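Side-chain contacts in aquaporin AqpM (Methanothermobacter marburgensis str. Marburg, PDB 2F2B), which forms a homotetrameric membrane channel that lets water move rapidly in either direction along osmotic gradients and also passes some glycerol: residues A[117-120]-A[125-128]; A[208-211]-A[217-220]; A[157-162]-A[238-243]; A[149-154]-A[233-238]; A[56-61]-A[185-190]. All coordinates share one frame; numbering follows the deposited sequence.

Contact 1. Residues A[117-120]-A[125-128]; sequences IFLQ and GAAT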
loop_
_atom_site.group_PDB
_atom_site.type_symbol
_atom_site.label_atom_id
_atom_site.label_comp_id
_atom_site.label_asym_id
_atom_site.label_seq_id
_atom_site.Cartn_x
_atom_site.Cartn_y
_atom_site.Cartn_z
ATOM N N ILE A 117 -22.453 9.495 12.546
ATOM C CA ILE A 117 -22.752 9.737 11.142
ATOM C C ILE A 117 -22.460 8.496 10.301
ATOM O O ILE A 117 -23.167 8.225 9.333
ATOM C CB ILE A 117 -21.971 10.963 10.610
ATOM C CG1 ILE A 117 -22.466 12.232 11.320
ATOM C CG2 ILE A 117 -22.165 11.107 9.100
ATOM C CD1 ILE A 117 -23.949 12.548 11.080
ATOM N N PHE A 118 -21.435 7.732 10.666
ATOM C CA PHE A 118 -21.151 6.520 9.909
ATOM C C PHE A 118 -22.319 5.550 10.089
ATOM O O PHE A 118 -22.756 4.894 9.142
ATOM C CB PHE A 118 -19.871 5.838 10.382
ATOM C CG PHE A 118 -19.547 4.605 9.598
ATOM C CD1 PHE A 118 -18.993 4.705 8.325
ATOM C CD2 PHE A 118 -19.888 3.349 10.084
ATOM C CE1 PHE A 118 -18.790 3.567 7.543
ATOM C CE2 PHE A 118 -19.689 2.207 9.310
ATOM C CZ PHE A 118 -19.142 2.320 8.036
ATOM N N LEU A 119 -22.819 5.460 11.314
ATOM C CA LEU A 119 -23.938 4.576 11.613
ATOM C C LEU A 119 -25.139 4.937 10.736
ATOM O O LEU A 119 -25.862 4.058 10.267
ATOM C CB LEU A 119 -24.309 4.696 13.092
ATOM C CG LEU A 119 -25.523 3.907 13.583
ATOM C CD1 LEU A 119 -25.286 2.411 13.431
ATOM C CD2 LEU A 119 -25.771 4.265 15.039
ATOM N N GLN A 120 -25.345 6.232 10.516
ATOM C CA GLN A 120 -26.460 6.688 9.689
ATOM C C GLN A 120 -26.284 6.253 8.235
ATOM O O GLN A 120 -27.255 5.890 7.572
ATOM C CB GLN A 120 -26.591 8.212 9.763
ATOM C CG GLN A 120 -26.853 8.731 11.163
ATOM C CD GLN A 120 -28.100 8.129 11.779
ATOM O OE1 GLN A 120 -28.089 7.695 12.931
ATOM N NE2 GLN A 120 -29.184 8.100 11.017
ATOM N N GLY A 125 -26.861 -2.200 11.201
ATOM C CA GLY A 125 -25.965 -3.346 11.199
ATOM C C GLY A 125 -24.512 -2.991 11.475
ATOM O O GLY A 125 -23.732 -3.831 11.934
ATOM N N ALA A 126 -24.136 -1.746 11.203
ATOM C CA ALA A 126 -22.763 -1.309 11.442
ATOM C C ALA A 126 -22.443 -1.411 12.929
ATOM O O ALA A 126 -21.285 -1.560 13.318
ATOM C CB ALA A 126 -22.580 0.125 10.964
ATOM N N ALA A 127 -23.480 -1.334 13.760
ATOM C CA ALA A 127 -23.309 -1.418 15.202
ATOM C C ALA A 127 -23.649 -2.805 15.745
ATOM O O ALA A 127 -22.880 -3.376 16.514
ATOM C CB ALA A 127 -24.170 -0.358 15.892
ATOM N N THR A 128 -24.791 -3.352 15.335
ATOM C CA THR A 128 -25.213 -4.663 15.824
ATOM C C THR A 128 -24.358 -5.818 15.314
ATOM O O THR A 128 -24.223 -6.837 15.989
ATOM C CB THR A 128 -26.703 -4.942 15.486
ATOM O OG1 THR A 128 -26.906 -4.895 14.068
ATOM C CG2 THR A 128 -27.597 -3.912 16.159
#

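Contact 2. Residues A[208-211]-A[217-220]; sequences LNDM and DLWN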
loop_
_atom_site.group_PDB
_atom_site.type_symbol
_atom_site.label_atom_id
_atom_site.label_comp_id
_atom_site.label_asym_id
_atom_site.label_seq_id
_atom_site.Cartn_x
_atom_site.Cartn_y
_atom_site.Cartn_z
ATOM N N LEU A 208 -19.425 4.934 22.838
ATOM C CA LEU A 208 -20.630 5.714 23.112
ATOM C C LEU A 208 -21.789 5.303 22.209
ATOM O O LEU A 208 -22.891 5.013 22.686
ATOM C CB LEU A 208 -20.348 7.209 22.938
ATOM C CG LEU A 208 -21.521 8.162 23.208
ATOM C CD1 LEU A 208 -22.011 7.970 24.637
ATOM C CD2 LEU A 208 -21.091 9.604 22.981
ATOM N N ASN A 209 -21.545 5.267 20.904
ATOM C CA ASN A 209 -22.594 4.897 19.971
ATOM C C ASN A 209 -23.029 3.436 20.082
ATOM O O ASN A 209 -24.206 3.126 19.880
ATOM C CB ASN A 209 -22.168 5.243 18.541
ATOM C CG ASN A 209 -22.156 6.745 18.292
ATOM O OD1 ASN A 209 -21.173 7.434 18.575
ATOM N ND2 ASN A 209 -23.265 7.260 17.787
ATOM N N ASP A 210 -22.099 2.539 20.409
ATOM C CA ASP A 210 -22.452 1.131 20.567
ATOM C C ASP A 210 -23.403 0.981 21.750
ATOM O O ASP A 210 -24.330 0.170 21.723
ATOM C CB ASP A 210 -21.212 0.267 20.823
ATOM C CG ASP A 210 -20.525 -0.166 19.543
ATOM O OD1 ASP A 210 -21.184 -0.159 18.485
ATOM O OD2 ASP A 210 -19.332 -0.532 19.601
ATOM N N MET A 211 -23.157 1.765 22.793
ATOM C CA MET A 211 -23.991 1.724 23.984
ATOM C C MET A 211 -25.403 2.207 23.669
ATOM O O MET A 211 -26.387 1.565 24.036
ATOM C CB MET A 211 -23.378 2.602 25.077
ATOM C CG MET A 211 -24.307 2.882 26.248
ATOM S SD MET A 211 -23.544 3.961 27.472
ATOM C CE MET A 211 -23.771 5.560 26.713
ATOM N N ASP A 217 -22.229 -2.587 26.128
ATOM C CA ASP A 217 -21.521 -1.857 27.173
ATOM C C ASP A 217 -20.071 -2.342 27.262
ATOM O O ASP A 217 -19.791 -3.391 27.844
ATOM C CB ASP A 217 -22.251 -2.079 28.504
ATOM C CG ASP A 217 -21.572 -1.403 29.677
ATOM O OD1 ASP A 217 -20.583 -0.661 29.484
ATOM O OD2 ASP A 217 -22.049 -1.622 30.811
ATOM N N LEU A 218 -19.155 -1.570 26.684
ATOM C CA LEU A 218 -17.737 -1.927 26.680
ATOM C C LEU A 218 -16.908 -1.038 27.609
ATOM O O LEU A 218 -15.688 -1.184 27.691
ATOM C CB LEU A 218 -17.181 -1.811 25.253
ATOM C CG LEU A 218 -17.863 -2.628 24.151
ATOM C CD1 LEU A 218 -17.369 -2.169 22.780
ATOM C CD2 LEU A 218 -17.577 -4.107 24.359
ATOM N N TRP A 219 -17.572 -0.130 28.315
ATOM C CA TRP A 219 -16.883 0.806 29.199
ATOM C C TRP A 219 -15.933 0.197 30.226
ATOM O O TRP A 219 -15.002 0.857 30.683
ATOM C CB TRP A 219 -17.905 1.707 29.893
ATOM C CG TRP A 219 -18.639 2.575 28.919
ATOM C CD1 TRP A 219 -19.951 2.475 28.557
ATOM C CD2 TRP A 219 -18.091 3.657 28.157
ATOM N NE1 TRP A 219 -20.255 3.431 27.614
ATOM C CE2 TRP A 219 -19.131 4.169 27.350
ATOM C CE3 TRP A 219 -16.821 4.244 28.077
ATOM C CZ2 TRP A 219 -18.941 5.242 26.474
ATOM C CZ3 TRP A 219 -16.632 5.312 27.204
ATOM C CH2 TRP A 219 -17.689 5.800 26.416
ATOM N N ASN A 220 -16.163 -1.059 30.582
ATOM C CA ASN A 220 -15.309 -1.741 31.544
ATOM C C ASN A 220 -13.896 -1.942 30.990
ATOM O O ASN A 220 -12.958 -2.214 31.741
ATOM C CB ASN A 220 -15.944 -3.082 31.913
ATOM C CG ASN A 220 -16.776 -3.659 30.781
ATOM O OD1 ASN A 220 -16.244 -4.169 29.796
ATOM N ND2 ASN A 220 -18.097 -3.562 30.909
#

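Contact 3. Residues A[157-162]-A[238-243]; sequences LMITIM and LTYQYL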
loop_
_atom_site.group_PDB
_atom_site.type_symbol
_atom_site.label_atom_id
_atom_site.label_comp_id
_atom_site.label_asym_id
_atom_site.label_seq_id
_atom_site.Cartn_x
_atom_site.Cartn_y
_atom_site.Cartn_z
ATOM N N LEU A 157 3.952 4.888 17.535
ATOM C CA LEU A 157 3.272 6.023 16.918
ATOM C C LEU A 157 3.878 7.349 17.373
ATOM O O LEU A 157 4.244 8.188 16.551
ATOM C CB LEU A 157 1.779 6.009 17.263
ATOM C CG LEU A 157 0.986 7.271 16.887
ATOM C CD1 LEU A 157 1.102 7.540 15.386
ATOM C CD2 LEU A 157 -0.474 7.097 17.288
ATOM N N MET A 158 3.992 7.531 18.684
ATOM C CA MET A 158 4.519 8.782 19.223
ATOM C C MET A 158 5.992 9.052 18.911
ATOM O O MET A 158 6.362 10.189 18.616
ATOM C CB MET A 158 4.297 8.834 20.737
ATOM C CG MET A 158 4.508 10.218 21.358
ATOM S SD MET A 158 3.256 11.438 20.853
ATOM C CE MET A 158 4.272 12.850 20.529
ATOM N N ILE A 159 6.839 8.028 18.973
ATOM C CA ILE A 159 8.253 8.257 18.687
ATOM C C ILE A 159 8.429 8.631 17.213
ATOM O O ILE A 159 9.324 9.398 16.855
ATOM C CB ILE A 159 9.130 7.028 19.070
ATOM C CG1 ILE A 159 10.579 7.490 19.288
ATOM C CG2 ILE A 159 9.068 5.951 17.985
ATOM C CD1 ILE A 159 11.485 6.442 19.907
ATOM N N THR A 160 7.548 8.116 16.358
ATOM C CA THR A 160 7.603 8.437 14.938
ATOM C C THR A 160 7.167 9.898 14.774
ATOM O O THR A 160 7.790 10.663 14.039
ATOM C CB THR A 160 6.670 7.509 14.124
ATOM O OG1 THR A 160 7.103 6.153 14.289
ATOM C CG2 THR A 160 6.704 7.869 12.637
ATOM N N ILE A 161 6.109 10.287 15.481
ATOM C CA ILE A 161 5.622 11.662 15.412
ATOM C C ILE A 161 6.727 12.627 15.857
ATOM O O ILE A 161 6.920 13.679 15.252
ATOM C CB ILE A 161 4.358 11.847 16.298
ATOM C CG1 ILE A 161 3.156 11.181 15.612
ATOM C CG2 ILE A 161 4.088 13.338 16.546
ATOM C CD1 ILE A 161 1.891 11.141 16.463
ATOM N N MET A 162 7.464 12.253 16.898
ATOM C CA MET A 162 8.548 13.100 17.395
ATOM C C MET A 162 9.623 13.289 16.324
ATOM O O MET A 162 10.087 14.405 16.082
ATOM C CB MET A 162 9.192 12.477 18.640
ATOM C CG MET A 162 8.318 12.479 19.887
ATOM S SD MET A 162 7.916 14.155 20.459
ATOM C CE MET A 162 9.521 14.715 21.053
ATOM N N LEU A 238 9.450 11.090 26.062
ATOM C CA LEU A 238 10.579 11.211 26.983
ATOM C C LEU A 238 11.821 10.492 26.460
ATOM O O LEU A 238 12.945 10.965 26.638
ATOM C CB LEU A 238 10.194 10.655 28.358
ATOM C CG LEU A 238 9.129 11.465 29.106
ATOM C CD1 LEU A 238 8.708 10.730 30.362
ATOM C CD2 LEU A 238 9.680 12.840 29.446
ATOM N N THR A 239 11.612 9.350 25.813
ATOM C CA THR A 239 12.708 8.571 25.248
ATOM C C THR A 239 13.368 9.339 24.105
ATOM O O THR A 239 14.593 9.403 24.014
ATOM C CB THR A 239 12.207 7.211 24.712
ATOM O OG1 THR A 239 11.694 6.430 25.797
ATOM C CG2 THR A 239 13.338 6.448 24.037
ATOM N N TYR A 240 12.554 9.929 23.235
ATOM C CA TYR A 240 13.096 10.680 22.112
ATOM C C TYR A 240 13.911 11.865 22.622
ATOM O O TYR A 240 15.004 12.139 22.126
ATOM C CB TYR A 240 11.968 11.178 21.206
ATOM C CG TYR A 240 12.465 11.782 19.917
ATOM C CD1 TYR A 240 12.742 13.148 19.822
ATOM C CD2 TYR A 240 12.697 10.981 18.800
ATOM C CE1 TYR A 240 13.240 13.698 18.642
ATOM C CE2 TYR A 240 13.196 11.520 17.618
ATOM C CZ TYR A 240 13.466 12.875 17.547
ATOM O OH TYR A 240 13.971 13.407 16.385
ATOM N N GLN A 241 13.367 12.560 23.614
ATOM C CA GLN A 241 14.027 13.715 24.215
ATOM C C GLN A 241 15.392 13.314 24.768
ATOM O O GLN A 241 16.374 14.043 24.624
ATOM C CB GLN A 241 13.145 14.276 25.336
ATOM C CG GLN A 241 13.656 15.550 25.989
ATOM C CD GLN A 241 12.732 16.039 27.092
ATOM O OE1 GLN A 241 12.535 15.360 28.101
ATOM N NE2 GLN A 241 12.154 17.219 26.901
ATOM N N TYR A 242 15.446 12.145 25.399
ATOM C CA TYR A 242 16.683 11.632 25.977
ATOM C C TYR A 242 17.725 11.305 24.907
ATOM O O TYR A 242 18.877 11.731 25.000
ATOM C CB TYR A 242 16.385 10.378 26.805
ATOM C CG TYR A 242 17.608 9.558 27.151
ATOM C CD1 TYR A 242 18.573 10.038 28.039
ATOM C CD2 TYR A 242 17.809 8.306 26.574
ATOM C CE1 TYR A 242 19.709 9.285 28.343
ATOM C CE2 TYR A 242 18.938 7.548 26.868
ATOM C CZ TYR A 242 19.882 8.041 27.752
ATOM O OH TYR A 242 20.998 7.284 28.041
ATOM N N LEU A 243 17.315 10.549 23.891
ATOM C CA LEU A 243 18.217 10.155 22.811
ATOM C C LEU A 243 18.794 11.325 22.020
ATOM O O LEU A 243 19.923 11.252 21.530
ATOM C CB LEU A 243 17.500 9.201 21.847
ATOM C CG LEU A 243 17.085 7.839 22.409
ATOM C CD1 LEU A 243 16.318 7.058 21.342
ATOM C CD2 LEU A 243 18.322 7.062 22.860
#

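Contact 4. Residues A[149-154]-A[233-238]; sequences AEVVGT and AVLAAL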
loop_
_atom_site.group_PDB
_atom_site.type_symbol
_atom_site.label_atom_id
_atom_site.label_comp_id
_atom_site.label_asym_id
_atom_site.label_seq_id
_atom_site.Cartn_x
_atom_site.Cartn_y
_atom_site.Cartn_z
ATOM N N ALA A 149 -0.191 -4.141 24.747
ATOM C CA ALA A 149 -0.244 -3.926 23.302
ATOM C C ALA A 149 -0.440 -2.445 22.979
ATOM O O ALA A 149 0.231 -1.896 22.100
ATOM C CB ALA A 149 -1.376 -4.752 22.688
ATOM N N GLU A 150 -1.356 -1.797 23.692
ATOM C CA GLU A 150 -1.618 -0.379 23.463
ATOM C C GLU A 150 -0.406 0.483 23.823
ATOM O O GLU A 150 -0.131 1.483 23.162
ATOM C CB GLU A 150 -2.856 0.065 24.250
ATOM C CG GLU A 150 -4.155 -0.548 23.719
ATOM C CD GLU A 150 -4.542 -0.024 22.335
ATOM O OE1 GLU A 150 -5.142 -0.791 21.544
ATOM O OE2 GLU A 150 -4.260 1.158 22.043
ATOM N N VAL A 151 0.326 0.101 24.865
ATOM C CA VAL A 151 1.515 0.862 25.239
ATOM C C VAL A 151 2.579 0.777 24.142
ATOM O O VAL A 151 3.118 1.800 23.710
ATOM C CB VAL A 151 2.138 0.350 26.564
ATOM C CG1 VAL A 151 3.490 1.034 26.805
ATOM C CG2 VAL A 151 1.204 0.644 27.724
ATOM N N VAL A 152 2.883 -0.439 23.691
ATOM C CA VAL A 152 3.904 -0.625 22.657
ATOM C C VAL A 152 3.482 0.026 21.341
ATOM O O VAL A 152 4.276 0.707 20.687
ATOM C CB VAL A 152 4.196 -2.129 22.423
ATOM C CG1 VAL A 152 5.286 -2.295 21.358
ATOM C CG2 VAL A 152 4.643 -2.779 23.733
ATOM N N GLY A 153 2.228 -0.178 20.956
ATOM C CA GLY A 153 1.737 0.414 19.724
ATOM C C GLY A 153 1.774 1.933 19.741
ATOM O O GLY A 153 2.225 2.560 18.784
ATOM N N THR A 154 1.316 2.542 20.832
ATOM C CA THR A 154 1.307 3.996 20.898
ATOM C C THR A 154 2.725 4.546 21.044
ATOM O O THR A 154 3.001 5.674 20.642
ATOM C CB THR A 154 0.411 4.499 22.050
ATOM O OG1 THR A 154 -0.857 3.827 21.993
ATOM C CG2 THR A 154 0.161 5.997 21.905
ATOM N N ALA A 233 2.630 6.957 24.797
ATOM C CA ALA A 233 2.983 8.232 24.183
ATOM C C ALA A 233 3.987 9.025 25.016
ATOM O O ALA A 233 4.977 9.528 24.491
ATOM C CB ALA A 233 1.723 9.072 23.947
ATOM N N VAL A 234 3.733 9.144 26.314
ATOM C CA VAL A 234 4.647 9.890 27.166
ATOM C C VAL A 234 6.007 9.203 27.230
ATOM O O VAL A 234 7.041 9.863 27.157
ATOM C CB VAL A 234 4.064 10.067 28.586
ATOM C CG1 VAL A 234 5.101 10.707 29.504
ATOM C CG2 VAL A 234 2.823 10.950 28.518
ATOM N N LEU A 235 6.011 7.878 27.350
ATOM C CA LEU A 235 7.271 7.141 27.394
ATOM C C LEU A 235 8.085 7.387 26.123
ATOM O O LEU A 235 9.305 7.542 26.182
ATOM C CB LEU A 235 7.017 5.637 27.558
ATOM C CG LEU A 235 6.500 5.154 28.919
ATOM C CD1 LEU A 235 6.295 3.643 28.884
ATOM C CD2 LEU A 235 7.496 5.525 30.011
ATOM N N ALA A 236 7.408 7.430 24.977
ATOM C CA ALA A 236 8.079 7.661 23.696
ATOM C C ALA A 236 8.621 9.083 23.599
ATOM O O ALA A 236 9.743 9.302 23.137
ATOM C CB ALA A 236 7.108 7.393 22.536
ATOM N N ALA A 237 7.819 10.049 24.030
ATOM C CA ALA A 237 8.234 11.447 23.986
ATOM C C ALA A 237 9.474 11.652 24.855
ATOM O O ALA A 237 10.435 12.295 24.435
ATOM C CB ALA A 237 7.095 12.346 24.463
ATOM N N LEU A 238 9.450 11.090 26.062
ATOM C CA LEU A 238 10.579 11.211 26.983
ATOM C C LEU A 238 11.821 10.492 26.460
ATOM O O LEU A 238 12.945 10.965 26.638
ATOM C CB LEU A 238 10.194 10.655 28.358
ATOM C CG LEU A 238 9.129 11.465 29.106
ATOM C CD1 LEU A 238 8.708 10.730 30.362
ATOM C CD2 LEU A 238 9.680 12.840 29.446
#

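Contact 5. Residues A[56-61]-A[185-190]; sequences VAIGLA and GIITTL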
loop_
_atom_site.group_PDB
_atom_site.type_symbol
_atom_site.label_atom_id
_atom_site.label_comp_id
_atom_site.label_asym_id
_atom_site.label_seq_id
_atom_site.Cartn_x
_atom_site.Cartn_y
_atom_site.Cartn_z
ATOM N N VAL A 56 -4.700 -5.353 7.165
ATOM C CA VAL A 56 -3.931 -4.259 6.568
ATOM C C VAL A 56 -4.889 -3.315 5.833
ATOM O O VAL A 56 -4.625 -2.114 5.719
ATOM C CB VAL A 56 -2.812 -4.775 5.613
ATOM C CG1 VAL A 56 -3.400 -5.279 4.310
ATOM C CG2 VAL A 56 -1.787 -3.664 5.371
ATOM N N ALA A 57 -6.010 -3.849 5.347
ATOM C CA ALA A 57 -6.999 -3.014 4.665
ATOM C C ALA A 57 -7.611 -2.050 5.684
ATOM O O ALA A 57 -7.759 -0.856 5.410
ATOM C CB ALA A 57 -8.091 -3.885 4.030
ATOM N N ILE A 58 -7.971 -2.561 6.860
ATOM C CA ILE A 58 -8.528 -1.699 7.902
ATOM C C ILE A 58 -7.439 -0.716 8.323
ATOM O O ILE A 58 -7.691 0.482 8.475
ATOM C CB ILE A 58 -8.998 -2.527 9.130
ATOM C CG1 ILE A 58 -10.230 -3.355 8.738
ATOM C CG2 ILE A 58 -9.309 -1.598 10.310
ATOM C CD1 ILE A 58 -10.590 -4.455 9.730
ATOM N N GLY A 59 -6.222 -1.223 8.496
ATOM C CA GLY A 59 -5.119 -0.357 8.880
ATOM C C GLY A 59 -4.926 0.793 7.903
ATOM O O GLY A 59 -4.666 1.931 8.309
ATOM N N LEU A 60 -5.061 0.510 6.612
ATOM C CA LEU A 60 -4.890 1.546 5.598
ATOM C C LEU A 60 -6.084 2.493 5.520
ATOM O O LEU A 60 -5.926 3.660 5.165
ATOM C CB LEU A 60 -4.608 0.904 4.232
ATOM C CG LEU A 60 -3.244 0.197 4.172
ATOM C CD1 LEU A 60 -3.145 -0.658 2.916
ATOM C CD2 LEU A 60 -2.123 1.241 4.208
ATOM N N ALA A 61 -7.282 2.003 5.834
ATOM C CA ALA A 61 -8.444 2.886 5.820
ATOM C C ALA A 61 -8.162 3.955 6.883
ATOM O O ALA A 61 -8.457 5.137 6.694
ATOM C CB ALA A 61 -9.720 2.107 6.156
ATOM N N GLY A 185 0.444 0.062 9.860
ATOM C CA GLY A 185 1.285 -1.069 10.228
ATOM C C GLY A 185 1.025 -1.579 11.632
ATOM O O GLY A 185 1.014 -2.785 11.871
ATOM N N ILE A 186 0.821 -0.665 12.571
ATOM C CA ILE A 186 0.552 -1.042 13.954
ATOM C C ILE A 186 -0.777 -1.795 14.040
ATOM O O ILE A 186 -0.880 -2.803 14.742
ATOM C CB ILE A 186 0.532 0.213 14.870
ATOM C CG1 ILE A 186 1.933 0.838 14.900
ATOM C CG2 ILE A 186 0.100 -0.170 16.299
ATOM C CD1 ILE A 186 1.981 2.250 15.483
ATOM N N ILE A 187 -1.784 -1.325 13.310
ATOM C CA ILE A 187 -3.091 -1.984 13.319
ATOM C C ILE A 187 -2.995 -3.377 12.696
ATOM O O ILE A 187 -3.639 -4.324 13.156
ATOM C CB ILE A 187 -4.148 -1.134 12.554
ATOM C CG1 ILE A 187 -4.492 0.111 13.377
ATOM C CG2 ILE A 187 -5.410 -1.963 12.274
ATOM C CD1 ILE A 187 -5.322 1.150 12.621
ATOM N N THR A 188 -2.188 -3.511 11.651
ATOM C CA THR A 188 -2.038 -4.805 10.999
ATOM C C THR A 188 -1.543 -5.853 11.999
ATOM O O THR A 188 -2.019 -6.989 12.010
ATOM C CB THR A 188 -1.059 -4.703 9.804
ATOM O OG1 THR A 188 -1.551 -3.728 8.878
ATOM C CG2 THR A 188 -0.932 -6.045 9.087
ATOM N N THR A 189 -0.608 -5.459 12.858
ATOM C CA THR A 189 -0.048 -6.375 13.850
ATOM C C THR A 189 -0.909 -6.562 15.102
ATOM O O THR A 189 -1.195 -7.689 15.510
ATOM C CB THR A 189 1.343 -5.895 14.326
ATOM O OG1 THR A 189 2.224 -5.767 13.200
ATOM C CG2 THR A 189 1.949 -6.897 15.317
ATOM N N LEU A 190 -1.319 -5.447 15.697
ATOM C CA LEU A 190 -2.081 -5.449 16.950
ATOM C C LEU A 190 -3.609 -5.452 16.872
ATOM O O LEU A 190 -4.278 -5.580 17.899
ATOM C CB LEU A 190 -1.624 -4.252 17.796
ATOM C CG LEU A 190 -0.557 -4.404 18.893
ATOM C CD1 LEU A 190 0.293 -5.638 18.688
ATOM C CD2 LEU A 190 0.286 -3.142 18.947
#

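Contact 1. Residues A[117-120]-A[125-128]
Leu-119 and Phe-118, near the end of helix 100-122, close over the two alanine methyls of the short helix 125-128. The tightly packed part is small and wholly apolar. CD1 of Leu-119 rests on CB of Ala-127 at 3.9 Å and comes within 4.3 Å of CB of Ala-126, lying across the pair with one branch of its fork. From the other flank, CE2 of the Phe-118 ring meets CB of Ala-126 at 3.9 Å, with the methyl oblique to the ring. Both larger side chains extend with CG anti to the backbone N (chi1 -179° in Phe-118, 176° in Leu-119), which carries their far atoms across to the alanines. Ala-126, whose CB points at the partner helix, therefore sits between two side chains that are consecutive in sequence. No hydrogen bond crosses the contact; its four touching residues are buried and meet by van der Waals packing alone. The looser margin lies at the ends of the segments, where Thr-128 is exposed and Gln-120 partly so, the backbone O of Gln-120 being hydrogen-bonded to NE2 of Gln-145 of a second subunit. Packing here folds helix 125-128 back against membrane-spanning helix 100-122, on the predicted extracellular side. Around this connection, the Phe-118 ring stands edge-to-face to Phe-20 of helix 4-33, while Leu-119 packs on Phe-213 and Ala-127 on Ala-214 of helix 200-214.

Contact 2. Residues A[208-211]-A[217-220]
With chi1 at 167° and chi2 extended, Met-211 reaches out from helix 200-214 before bending at chi3 (80°), and this sets its sulfur beside the indole of Trp-219, whose CG lies anti to its own carbonyl carbon. SD of Met-211 approaches NE1 of Trp-219 to 3.3 Å at the ring edge, near the indole plane, in a Met-aromatic contact. The N-H of Trp-219 is directed toward the sulfur along a bent path, 148° at the hydrogen, and the hydrogen bond is weak. Farther along the indole, CZ2 of Trp-219 packs 4.3 Å from CB of Leu-208. A looser touch joins CD1 of Leu-218 to OD2 of Asp-210, 4.1 Å away. Asp-217 shapes the loop itself: its OD1 accepts from N of Trp-219 (3.3 Å) in an Asx turn. Tyr-207 and Tyr-222 add edge-to-face partners to the indole. At this surface the indole N-H thus has a soft, polarisable acceptor, and a weak, bent hydrogen bond supplements the apolar packing.

Contact 3. Residues A[157-162]-A[238-243]
Met-162 and Tyr-240 make the larger part of this contact, through a CH-pi interaction. CB of Met-162 lies over one face of the phenol ring, 3.8 Å from its centroid and only 19° off the normal, displaced somewhat toward the rim; its closest ring atom is CG of Tyr-240, at 3.6 Å. The methionine chain bends at both chi2 and chi3 and folds back, bringing CE to 3.8 Å from CD1 of Tyr-240, so two separate parts of one side chain touch the ring. The tyrosine extends toward helix 143-166 with CG anti to its backbone N (chi1 -171°). Apolar packing at the ring edge completes the contact: CG1 of Ile-159 meets CD2 of Tyr-240 at 4.1 Å, near the ring plane. Face and edge are thus occupied by residues one helical turn apart. Polar bonding belongs to the phenol end, where OH is hydrogen-bonded to OD1 of Asp-167 and more weakly to NH2 of Arg-169. These bonds, together with the methionine over the face, would limit movement of the ring. The contact joins the ends of helices 143-166 and 224-243 that are predicted to lie at the cytoplasmic side. Val-92, in the loop after helix 83-91, packs on Met-162, and Ala-72 of a third subunit packs on Tyr-240.

Contact 4. Residues A[149-154]-A[233-238]
Val-151 is the first residue of segment 149-154 to touch segment 233-238: CG1 of Val-151 approaches CD1 of Leu-235 at 4.4 Å. This is a light apolar contact between branched side chains, and Leu-235 lies on the surface, where it may face lipid. In the aquaporin fold two tandem repeats each supply three membrane-spanning helices and a pore-forming loop, and here two of those spanning helices, 143-166 and 224-243, pack together. Farther along the segment comes Thr-154, and the CA of Thr-154 lies 5.6 Å from the CA of Ala-233. Its two branches divide the work. OG1 of Thr-154 turns back along its own helix and donates to O of Glu-150 at 2.7 Å, while N of Thr-154 reaches the same oxygen from the opposite face of the carbonyl plane. Glu-150, one turn back, has a buried carboxylate bonded to OG of Ser-194 and to the backbone N atoms of Ser-197 and Leu-198, next to the second NPA motif. With OG1 so engaged (chi1 -48°), the other branch meets the partner helix: CG2 of Thr-154 is 4.0 Å from CB of Ala-233 and 3.9 Å from N of Ala-233. The small alanine methyl lets the threonine come close to the helix backbone, and Pro-229 packs against Thr-154 one turn earlier on helix 224-243.

Contact 5. Residues A[56-61]-A[185-190]
Helices 52-73 and 175-194 run roughly antiparallel here, at 147° between their N-to-C directions, and the axes of the two short segments approach to 7.7 Å. The backbones come closest where Val-56 faces Thr-188, with their CA atoms 4.8 Å apart, and remain near at Gly-59 and Ile-187. Two membrane-spanning helices of the aquaporin fold meet in this way close to the tetramer interface, where Val-56 packs on Ala-57 of a third subunit. At Gly-59 the lack of a side chain lets Ile-187 settle on the backbone, CG2 of Ile-187 lying 3.8 Å from CA of Gly-59. CG2 of Ile-187 also meets CG2 of Ile-58, more distantly, at 4.4 Å. Val-56 and Thr-188 lie side by side, pointing the same way. OG1 of Thr-188 is 3.4 Å from CA of Val-56 and 3.5 Å from CG2 of Val-56, contacts of packing and not hydrogen bonds. The hydroxyl is placed beside its own backbone N (chi1 -58°) and is bonded to O of Ala-184, one turn back. Its polarity is thus met within helix 175-194; no hydrogen bond crosses between the two segments, which meet here by van der Waals packing.

In the fold
From the N terminus, segment 56-61 of helix 52-73 opens the loop that contact 5 closes more than 120 residues later on helix 175-194. Contact 1 is nested within it, a short turn at the end of helix 100-122 predicted to be extracellular. Helix 143-166 then starts contacts 4 and 3, which cross contact 5 and each other and close on helix 224-243. These two share Leu-238 and touch, tying the same pair of helices at successive levels. Contact 2, between helix 200-214 and the following loop, is nested inside both; it follows contact 5 in series. Contacts 1 and 2 meet through Ala-127 and Asp-210, while Ile-186 packs against helix 143-166 and links contact 5 to contacts 3 and 4.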